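Genome polyprotein (Chicken sicinivirus JSY, PDB 6QWT) supplies, as the piece described here, the 3Dpol RNA-dependent RNA polymerase, which copies the viral RNA genome in picornavirus replication. Local coordinates at residues Glu65-Pro68 with Ser69-Pro72; Met91-Ile95 with Asn96-Leu100; His181-Ile184 with Ala185-Leu189; Gly415-Gln418 with Asp419-Ser423; Gln437-Cys440 with Asp441-Ala445. All blocks are in the same frame, centred on the assembly; numbering follows the deposited sequence.

Contact 1: residues Glu65-Pro68 with Ser69-Pro72; sequences EPWP and SLIP
Leu70 lies over one face of the Trp67 indole, and the apolar part of the contact is built round that pair. Its CB stands 3.7 Å from the centroid of the Trp67 five-membered ring and only 9° off the ring normal, the geometry of a CH-pi contact. Beyond it the leucine spreads across the benzo half, with Leu70 CD1 3.8 Å from Trp67 CZ2; turning CG away from the backbone N (chi1 179°) sends the branch there. The second methyl, CD2, also meets the proline before the tryptophan, at 3.7 Å from Pro66 CB. Looser packing follows at Ile71, whose CG1 is 4.1 Å from Pro66 CB.

The polar part centres on Trp67 O. It accepts the backbone N of Leu70 at 2.8 Å in a nearly straight bond (167°), and this link across three residues makes the turn that leads into the N-terminal end of helix 70-81. A water donates to Trp67 O at 2.6 Å and accepts from Ile71 N at 2.9 Å, so one carbonyl serves two N-H groups of the first helical turn, one of them indirectly.

Ser69 OG sits at the indole edge and bonds to Ser314 O, while Trp67 NE1 bonds to Ser314 OG, linking the turn to helix 298-316. Helix 243-256 meets Pro66, Trp67, Leu70 and Ile71, and helix 346-356 packs on Trp67 and Ser69.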
# COMPACT_ATOMS: atom_id res chain seq x y z
N GLU A 65 12.07 12.44 -18.89
CA GLU A 65 12.45 13.82 -18.66
C GLU A 65 11.44 14.53 -17.77
O GLU A 65 10.23 14.29 -17.90
CB GLU A 65 12.59 14.57 -19.98
CG GLU A 65 13.47 13.86 -21.00
CD GLU A 65 14.90 13.68 -20.51
OE1 GLU A 65 15.38 14.54 -19.73
OE2 GLU A 65 15.54 12.68 -20.90
N PRO A 66 11.89 15.40 -16.87
CA PRO A 66 10.95 16.07 -15.97
C PRO A 66 10.11 17.10 -16.71
O PRO A 66 10.60 17.82 -17.59
CB PRO A 66 11.86 16.73 -14.94
CG PRO A 66 13.14 16.96 -15.67
CD PRO A 66 13.28 15.80 -16.62
N TRP A 67 8.83 17.17 -16.35
CA TRP A 67 7.99 18.25 -16.84
C TRP A 67 8.32 19.53 -16.07
O TRP A 67 8.89 19.47 -14.97
CB TRP A 67 6.52 17.87 -16.73
CG TRP A 67 6.09 17.19 -15.46
CD1 TRP A 67 5.49 17.77 -14.38
CD2 TRP A 67 6.19 15.79 -15.16
NE1 TRP A 67 5.23 16.82 -13.41
CE2 TRP A 67 5.65 15.60 -13.87
CE3 TRP A 67 6.70 14.69 -15.85
CZ2 TRP A 67 5.60 14.35 -13.27
CZ3 TRP A 67 6.64 13.44 -15.25
CH2 TRP A 67 6.10 13.29 -13.97
N PRO A 68 7.99 20.70 -16.63
CA PRO A 68 8.50 21.96 -16.07
C PRO A 68 8.28 22.16 -14.58
O PRO A 68 9.11 22.79 -13.92
CB PRO A 68 7.76 23.02 -16.89
CG PRO A 68 7.57 22.38 -18.20
CD PRO A 68 7.30 20.93 -17.92
N SER A 69 7.18 21.65 -14.02
CA SER A 69 6.88 21.84 -12.61
C SER A 69 7.36 20.70 -11.72
O SER A 69 7.14 20.74 -10.51
CB SER A 69 5.37 22.03 -12.42
OG SER A 69 4.65 20.85 -12.73
N LEU A 70 8.02 19.68 -12.30
CA LEU A 70 8.38 18.50 -11.51
C LEU A 70 9.52 18.80 -10.54
O LEU A 70 9.40 18.52 -9.34
CB LEU A 70 8.76 17.35 -12.44
CG LEU A 70 9.18 16.06 -11.72
CD1 LEU A 70 8.12 15.63 -10.70
CD2 LEU A 70 9.46 14.94 -12.72
N ILE A 71 10.63 19.34 -11.03
CA ILE A 71 11.74 19.70 -10.14
C ILE A 71 11.32 20.69 -9.07
O ILE A 71 11.69 20.50 -7.90
CB ILE A 71 12.94 20.19 -10.97
CG1 ILE A 71 13.41 19.12 -11.96
CG2 ILE A 71 14.07 20.65 -10.04
CD1 ILE A 71 14.52 18.26 -11.45
N PRO A 72 10.57 21.76 -9.38
CA PRO A 72 10.06 22.61 -8.29
C PRO A 72 9.24 21.84 -7.27
O PRO A 72 9.33 22.12 -6.07
CB PRO A 72 9.22 23.66 -9.03
CG PRO A 72 9.86 23.75 -10.36
CD PRO A 72 10.29 22.36 -10.70
O HOH W 1 11.02 20.21 -13.72

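Contact 2: residues Met91-Ile95 with Asn96-Leu100; sequences MLEAI and NGTPL
Leu92 O is gripped twice by Asn96, once by its backbone N at 2.9 Å and once by its side-chain ND2 at 3.1 Å. The two donors reach the oxygen from opposite faces of the carbonyl plane. The backbone bond is the straighter; the amide bond is bent (146° at the hydrogen), with the oxygen somewhat out of the Asn96 amide plane. With chi1 at -63°, Asn96 CG lies beside its own backbone N, which lets both nitrogens aim at one acceptor four residues back. The asparagine runs alongside Leu92, bringing ND2 to 3.8 Å from Leu92 CD2, and its OD1 is used elsewhere, accepting from Tyr132 N.

The next bond along the helix runs from Gly97 N to Glu93 O at 2.7 Å, short and noticeably bent. Gly97 then leaves the helical conformation with a phi of 106°, which glycine can adopt because it has no CB to press on the carbonyl oxygen of Asn96. Its positive phi ends the helix, and its extended psi sends the chain straight into the strand. There the Thr98 and Glu93 side chains cross at about a right angle, with Thr98 CG2 3.9 Å from Glu93 CB. Thr98 OG1 accepts from Leu100 N at 3.1 Å, an ST turn, and also bonds to Glu195 OE2.

Helix 91-96 thus leads into the short, weakly bonded strand 97-98, which pairs with strand 101-102. Ile95 packs on strand 132-134 and on Ile184 of helix 180-189, while Met91 faces helix 136-147.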
# COMPACT_ATOMS: atom_id res chain seq x y z
N MET A 91 22.61 -4.36 9.99
CA MET A 91 21.94 -5.53 9.43
C MET A 91 21.07 -6.21 10.47
O MET A 91 19.96 -6.67 10.16
CB MET A 91 22.96 -6.51 8.87
CG MET A 91 22.32 -7.70 8.20
SD MET A 91 23.50 -8.90 7.59
CE MET A 91 24.45 -7.91 6.45
N LEU A 92 21.54 -6.28 11.72
CA LEU A 92 20.76 -6.90 12.78
C LEU A 92 19.53 -6.07 13.13
O LEU A 92 18.46 -6.62 13.42
CB LEU A 92 21.63 -7.12 14.02
CG LEU A 92 22.51 -8.37 13.98
CD1 LEU A 92 23.71 -8.21 14.90
CD2 LEU A 92 21.69 -9.59 14.37
N GLU A 93 19.67 -4.74 13.11
CA GLU A 93 18.51 -3.88 13.34
C GLU A 93 17.50 -4.02 12.22
O GLU A 93 16.29 -4.05 12.47
CB GLU A 93 18.96 -2.42 13.48
CG GLU A 93 19.40 -2.04 14.88
CD GLU A 93 20.03 -0.67 14.94
OE1 GLU A 93 20.67 -0.26 13.95
OE2 GLU A 93 19.89 0.00 15.99
N ALA A 94 17.97 -4.11 10.97
CA ALA A 94 17.05 -4.27 9.85
C ALA A 94 16.28 -5.58 9.93
O ALA A 94 15.14 -5.66 9.47
CB ALA A 94 17.80 -4.17 8.53
N ILE A 95 16.88 -6.61 10.54
CA ILE A 95 16.21 -7.90 10.66
C ILE A 95 15.27 -7.91 11.86
O ILE A 95 14.10 -8.28 11.74
CB ILE A 95 17.26 -9.03 10.77
CG1 ILE A 95 17.99 -9.19 9.43
CG2 ILE A 95 16.59 -10.33 11.19
CD1 ILE A 95 19.23 -10.06 9.53
N ASN A 96 15.76 -7.49 13.03
CA ASN A 96 15.03 -7.64 14.28
C ASN A 96 14.25 -6.40 14.71
O ASN A 96 13.33 -6.52 15.52
CB ASN A 96 15.99 -8.04 15.40
CG ASN A 96 16.64 -9.39 15.15
OD1 ASN A 96 16.02 -10.43 15.33
ND2 ASN A 96 17.90 -9.36 14.72
N GLY A 97 14.59 -5.23 14.20
CA GLY A 97 13.83 -4.03 14.48
C GLY A 97 14.53 -3.10 15.45
O GLY A 97 15.60 -3.39 16.00
N THR A 98 13.91 -1.94 15.64
CA THR A 98 14.40 -0.89 16.53
C THR A 98 13.21 -0.38 17.35
O THR A 98 12.08 -0.82 17.11
CB THR A 98 15.04 0.26 15.74
OG1 THR A 98 14.01 1.07 15.14
CG2 THR A 98 15.98 -0.26 14.65
N PRO A 99 13.42 0.51 18.33
CA PRO A 99 12.26 1.10 19.02
C PRO A 99 11.26 1.80 18.10
O PRO A 99 10.13 2.05 18.53
CB PRO A 99 12.90 2.09 20.00
CG PRO A 99 14.23 1.50 20.29
CD PRO A 99 14.68 0.84 19.02
N LEU A 100 11.64 2.13 16.87
CA LEU A 100 10.77 2.87 15.96
C LEU A 100 10.33 2.06 14.75
O LEU A 100 9.58 2.58 13.92
CB LEU A 100 11.45 4.15 15.49
CG LEU A 100 11.87 5.12 16.59
CD1 LEU A 100 12.61 6.31 16.00
CD2 LEU A 100 10.66 5.58 17.38

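Contact 3: residues His181-Ile184 with Ala185-Leu189; sequences HAII and AGRML
His181 O to Ala185 N, at 3.2 Å, is the first of four successive backbone bonds joining 181-184 to 185-189, each made to the residue four positions on. Gly186 N reaches Ala182 O at 3.0 Å and Arg187 N reaches Ile183 O at 2.8 Å. The fourth, from Met188 N to Ile184 O at 2.9 Å, is the most bent (135° at the hydrogen). Phi and psi stay helical throughout, so the two segments form one uninterrupted piece of alpha-helix.

On this frame Arg187 extends alongside Ile183. Arg187 CG, turned beside the backbone N (chi1 -62°), comes to 3.2 Å from Ile183 O, and Arg187 CD continues to 3.9 Å from Ile183 CG2. The aliphatic part of the arginine therefore rides along the isoleucine before the chain bends at chi3 and carries the guanidinium to Asp102 O, which NH2 binds.

Helix 180-189 follows strand 174-177, one edge strand of the five-stranded mixed sheet, a position consistent with the fingers of the right-hand polymerase fold.

Met188 repeats the arginine's approach one residue later: its CG stands 3.2 Å from Ile184 O. The side chains themselves meet only loosely, Ile184 CG2 standing 4.4 Å from Met188 SD. Ala185 and Met188 both pack on Leu146, and Ile184 on Ile142, so helix 136-147 lies against this buried side. At the other end His181 ND1 bonds Trp114 NE1, while Ala182 O receives the hydroxyl of Tyr271 from helix 267-276.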
# COMPACT_ATOMS: atom_id res chain seq x y z
N HIS A 181 16.90 -10.98 0.73
CA HIS A 181 18.18 -10.27 0.80
C HIS A 181 18.07 -8.85 0.25
O HIS A 181 18.78 -7.96 0.71
CB HIS A 181 19.27 -11.05 0.07
CG HIS A 181 19.04 -11.22 -1.40
ND1 HIS A 181 18.07 -12.06 -1.91
CD2 HIS A 181 19.66 -10.68 -2.47
CE1 HIS A 181 18.10 -12.02 -3.23
NE2 HIS A 181 19.05 -11.19 -3.60
N ALA A 182 17.18 -8.63 -0.72
CA ALA A 182 16.94 -7.27 -1.20
C ALA A 182 16.14 -6.46 -0.19
O ALA A 182 16.31 -5.24 -0.10
CB ALA A 182 16.22 -7.29 -2.54
N ILE A 183 15.28 -7.12 0.58
CA ILE A 183 14.48 -6.41 1.57
C ILE A 183 15.35 -5.96 2.74
O ILE A 183 15.24 -4.82 3.21
CB ILE A 183 13.31 -7.29 2.04
CG1 ILE A 183 12.15 -7.18 1.05
CG2 ILE A 183 12.86 -6.91 3.44
CD1 ILE A 183 11.30 -8.42 0.97
N ILE A 184 16.24 -6.83 3.21
CA ILE A 184 17.11 -6.47 4.33
C ILE A 184 18.09 -5.37 3.93
O ILE A 184 18.35 -4.44 4.70
CB ILE A 184 17.83 -7.72 4.86
CG1 ILE A 184 16.81 -8.69 5.46
CG2 ILE A 184 18.86 -7.34 5.90
CD1 ILE A 184 17.39 -10.03 5.84
N ALA A 185 18.64 -5.46 2.71
CA ALA A 185 19.50 -4.38 2.22
C ALA A 185 18.74 -3.07 2.12
O ALA A 185 19.28 -2.00 2.45
CB ALA A 185 20.10 -4.76 0.87
N GLY A 186 17.48 -3.13 1.68
CA GLY A 186 16.69 -1.91 1.59
C GLY A 186 16.35 -1.34 2.95
O GLY A 186 16.35 -0.12 3.14
N ARG A 187 16.04 -2.21 3.92
CA ARG A 187 15.81 -1.74 5.28
C ARG A 187 17.08 -1.22 5.93
O ARG A 187 17.00 -0.44 6.89
CB ARG A 187 15.21 -2.86 6.13
CG ARG A 187 13.85 -3.35 5.66
CD ARG A 187 13.36 -4.52 6.49
NE ARG A 187 12.17 -4.15 7.26
CZ ARG A 187 12.12 -4.11 8.59
NH1 ARG A 187 13.19 -4.42 9.31
NH2 ARG A 187 11.00 -3.76 9.19
N MET A 188 18.25 -1.62 5.43
CA MET A 188 19.48 -1.03 5.93
C MET A 188 19.67 0.38 5.38
O MET A 188 19.86 1.34 6.15
CB MET A 188 20.68 -1.92 5.58
CG MET A 188 20.75 -3.21 6.39
SD MET A 188 22.02 -4.34 5.79
CE MET A 188 23.51 -3.46 6.25
N LEU A 189 19.59 0.53 4.06
CA LEU A 189 19.85 1.82 3.42
C LEU A 189 18.81 2.87 3.80
O LEU A 189 19.16 4.02 4.08
CB LEU A 189 19.90 1.66 1.90
CG LEU A 189 20.99 0.77 1.32
CD1 LEU A 189 20.76 0.56 -0.17
CD2 LEU A 189 22.36 1.39 1.57

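Contact 4: residues Gly415-Gln418 with Asp419-Ser423; sequences GPFQ and DVITS
Gln418 reaches forward along its own helix to give NE2 to Thr422 OG1, 2.9 Å away. CG points away from the backbone N, and a bend at chi2 (59°) then swings the amide toward the next turn, where the hydroxyl lies in the amide plane and the bond is fairly straight. The same NE2 also donates to Ile455 O, so two acceptors fix the amide.

Phe417 lies on a different side, where a chi1 of -177° brings its ring beside Val420 and Ile421 of the next turn. Ile421 CD1 sits over one face of the ring, 3.9 Å from the centroid and 30° off the normal, a CH-pi contact; the nearest carbon to that methyl is Phe417 CE2 at 3.4 Å. Val420 CB approaches the ring obliquely, 3.8 Å from Phe417 CD1.

These side chains dress the first turns of helix 417-428, which in its C-terminal position is consistent with the thumb of the polymerase. The turn opens with Asp419 N bonding Pro416 O at 2.9 Å, three residues apart, before the helical pattern takes over with Ile421 N to Phe417 O at 3.2 Å and Thr422 N to Gln418 O at 2.9 Å. Phe452 meets the Phe417 ring edge-to-face, and Pro454 packs on Ile421.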
# COMPACT_ATOMS: atom_id res chain seq x y z
N GLY A 415 -8.64 -21.08 7.63
CA GLY A 415 -8.33 -21.10 9.04
C GLY A 415 -9.58 -21.30 9.87
O GLY A 415 -10.66 -21.57 9.34
N PRO A 416 -9.46 -21.20 11.19
CA PRO A 416 -10.66 -21.20 12.04
C PRO A 416 -11.53 -20.00 11.71
O PRO A 416 -11.08 -18.85 11.77
CB PRO A 416 -10.09 -21.11 13.47
CG PRO A 416 -8.66 -21.57 13.34
CD PRO A 416 -8.22 -21.12 11.98
N PHE A 417 -12.78 -20.27 11.34
CA PHE A 417 -13.65 -19.21 10.84
C PHE A 417 -13.89 -18.14 11.90
O PHE A 417 -14.14 -16.98 11.56
CB PHE A 417 -14.98 -19.80 10.36
CG PHE A 417 -15.91 -18.78 9.78
CD1 PHE A 417 -15.46 -17.87 8.83
CD2 PHE A 417 -17.24 -18.72 10.17
CE1 PHE A 417 -16.32 -16.93 8.28
CE2 PHE A 417 -18.10 -17.78 9.63
CZ PHE A 417 -17.64 -16.88 8.68
N GLN A 418 -13.81 -18.50 13.18
CA GLN A 418 -13.99 -17.51 14.24
C GLN A 418 -12.95 -16.41 14.15
O GLN A 418 -13.23 -15.26 14.52
CB GLN A 418 -13.95 -18.19 15.61
CG GLN A 418 -14.04 -17.25 16.80
CD GLN A 418 -15.32 -16.43 16.80
OE1 GLN A 418 -16.42 -16.97 16.72
NE2 GLN A 418 -15.17 -15.11 16.90
N ASP A 419 -11.75 -16.72 13.65
CA ASP A 419 -10.74 -15.69 13.46
C ASP A 419 -11.16 -14.67 12.41
O ASP A 419 -10.82 -13.49 12.52
CB ASP A 419 -9.40 -16.33 13.07
CG ASP A 419 -8.81 -17.18 14.18
OD1 ASP A 419 -7.67 -17.66 14.02
OD2 ASP A 419 -9.49 -17.36 15.22
N VAL A 420 -11.91 -15.11 11.39
CA VAL A 420 -12.43 -14.17 10.40
C VAL A 420 -13.47 -13.26 11.02
O VAL A 420 -13.47 -12.04 10.79
CB VAL A 420 -13.00 -14.94 9.19
CG1 VAL A 420 -13.71 -13.99 8.23
CG2 VAL A 420 -11.89 -15.70 8.48
N ILE A 421 -14.37 -13.82 11.84
CA ILE A 421 -15.40 -13.02 12.49
C ILE A 421 -14.78 -12.02 13.46
O ILE A 421 -15.18 -10.85 13.51
CB ILE A 421 -16.41 -13.94 13.21
CG1 ILE A 421 -17.40 -14.52 12.21
CG2 ILE A 421 -17.14 -13.20 14.31
CD1 ILE A 421 -17.70 -15.95 12.46
N THR A 422 -13.79 -12.46 14.24
CA THR A 422 -13.18 -11.58 15.23
C THR A 422 -12.52 -10.38 14.58
O THR A 422 -12.68 -9.24 15.04
CB THR A 422 -12.17 -12.37 16.07
OG1 THR A 422 -12.86 -13.38 16.82
CG2 THR A 422 -11.44 -11.44 17.03
N SER A 423 -11.78 -10.59 13.48
CA SER A 423 -11.06 -9.49 12.87
C SER A 423 -11.99 -8.49 12.19
O SER A 423 -11.66 -7.31 12.07
CB SER A 423 -10.02 -10.02 11.88
OG SER A 423 -10.61 -10.93 10.98

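Contact 5: residues Gln437-Cys440 with Asp441-Ala445; sequences QKWC and DTVQA
Helix 433-449 carries a side-chain bridge one turn long on its solvent side, between Gln437 and Asp441. Gln437 NE2 donates to Asp441 OD1 at 2.7 Å. The acceptor lies close to the amide plane of the glutamine; the two flat groups are turned 54° apart, and the donor comes in from above the carboxylate plane (42° out of it). Gln437 gets there by a chain bent at chi2, which folds the amide over the following turn. Beneath it the backbone repeats the link, with Asp441 N bonded to Gln437 O at 2.8 Å.

One residue on, Lys438 O is gripped by both donors of Thr442: the backbone N at 3.0 Å and the hydroxyl OG1 at 2.9 Å. They reach the oxygen from opposite faces of its plane. Thr442 OG1 lies beside its own backbone N, and from there the hydroxyl donates a hydrogen bond to the carbonyl four residues earlier.

The buried side is packed mainly through apolar groups. Trp439 and Val443 run alongside each other, and Val443 CG2 stands over the indole face, 3.9 Å from the centroid of the five-membered ring and 22° off its normal, a CH-pi contact. Tyr405 meets the Trp439 ring edge-to-face, helix 417-428 packs on it through Leu424, Cys425 and Ala428, and Phe456 touches Cys440 and Val443. With exposed Gln437 and Asp441 on one side and buried Trp439 and Val443 on another, the helix is amphipathic, consistent with a place in the polymerase thumb.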
# COMPACT_ATOMS: atom_id res chain seq x y z
N GLN A 437 -24.87 -4.43 15.61
CA GLN A 437 -25.73 -5.54 16.00
C GLN A 437 -26.44 -6.15 14.80
O GLN A 437 -26.60 -7.37 14.71
CB GLN A 437 -26.75 -5.08 17.04
CG GLN A 437 -27.46 -6.22 17.75
CD GLN A 437 -26.49 -7.18 18.41
OE1 GLN A 437 -25.57 -6.76 19.11
NE2 GLN A 437 -26.69 -8.47 18.19
N LYS A 438 -26.87 -5.30 13.85
CA LYS A 438 -27.56 -5.81 12.66
C LYS A 438 -26.65 -6.72 11.85
O LYS A 438 -27.08 -7.76 11.35
CB LYS A 438 -28.06 -4.64 11.81
CG LYS A 438 -29.30 -3.95 12.37
CD LYS A 438 -29.62 -2.68 11.59
CE LYS A 438 -30.87 -1.99 12.12
NZ LYS A 438 -30.68 -1.45 13.50
N TRP A 439 -25.38 -6.33 11.70
CA TRP A 439 -24.42 -7.19 11.01
C TRP A 439 -24.22 -8.50 11.78
O TRP A 439 -24.24 -9.58 11.18
CB TRP A 439 -23.09 -6.45 10.84
CG TRP A 439 -22.00 -7.30 10.27
CD1 TRP A 439 -21.88 -7.72 8.97
CD2 TRP A 439 -20.88 -7.85 10.97
NE1 TRP A 439 -20.75 -8.49 8.82
CE2 TRP A 439 -20.12 -8.58 10.04
CE3 TRP A 439 -20.45 -7.79 12.30
CZ2 TRP A 439 -18.95 -9.25 10.39
CZ3 TRP A 439 -19.28 -8.46 12.65
CH2 TRP A 439 -18.55 -9.18 11.70
N CYS A 440 -24.04 -8.41 13.10
CA CYS A 440 -23.84 -9.62 13.90
C CYS A 440 -25.04 -10.55 13.81
O CYS A 440 -24.89 -11.77 13.66
CB CYS A 440 -23.57 -9.25 15.36
SG CYS A 440 -22.06 -8.31 15.66
N ASP A 441 -26.26 -10.00 13.90
CA ASP A 441 -27.45 -10.83 13.88
C ASP A 441 -27.64 -11.50 12.53
O ASP A 441 -28.02 -12.68 12.46
CB ASP A 441 -28.68 -9.99 14.25
CG ASP A 441 -28.71 -9.61 15.72
OD1 ASP A 441 -27.95 -10.21 16.51
OD2 ASP A 441 -29.50 -8.71 16.08
N THR A 442 -27.39 -10.78 11.44
CA THR A 442 -27.53 -11.36 10.11
C THR A 442 -26.51 -12.46 9.87
O THR A 442 -26.83 -13.51 9.31
CB THR A 442 -27.42 -10.28 9.04
OG1 THR A 442 -28.38 -9.25 9.29
CG2 THR A 442 -27.66 -10.86 7.65
N VAL A 443 -25.27 -12.24 10.32
CA VAL A 443 -24.23 -13.25 10.15
C VAL A 443 -24.54 -14.48 11.00
O VAL A 443 -24.33 -15.62 10.56
CB VAL A 443 -22.85 -12.65 10.50
CG1 VAL A 443 -21.81 -13.74 10.68
CG2 VAL A 443 -22.43 -11.66 9.42
N GLN A 444 -25.06 -14.27 12.21
CA GLN A 444 -25.33 -15.40 13.10
C GLN A 444 -26.45 -16.28 12.56
O GLN A 444 -26.38 -17.52 12.67
CB GLN A 444 -25.69 -14.89 14.50
CG GLN A 444 -26.19 -15.96 15.44
CD GLN A 444 -25.70 -15.77 16.85
OE1 GLN A 444 -25.96 -14.74 17.47
NE2 GLN A 444 -24.97 -16.75 17.37
N ALA A 445 -27.48 -15.68 11.98
CA ALA A 445 -28.59 -16.48 11.46
C ALA A 445 -28.14 -17.36 10.30
O ALA A 445 -28.54 -18.53 10.21
CB ALA A 445 -29.74 -15.57 11.03

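In the fold
All five contacts are local, and they follow in series along the chain, none enclosing or crossing another. Contact 1 turns a loop into helix 70-81; contact 2 ends helix 91-96 and leads into strand 97-98. Contact 3 lies within helix 180-189, yet in space it touches contact 2: their centres are about 11 Å apart, and Met91 and Ala94 pack on Met188, in a region consistent with the fingers. Far along the sequence, contact 4 starts helix 417-428 and contact 5 occupies the next helix, 433-449, centres about 15 Å apart, probably both in the thumb. Contacts 4 and 5 stand across the chain's centre from contact 1, centre to centre about 49 and 53 Å from it.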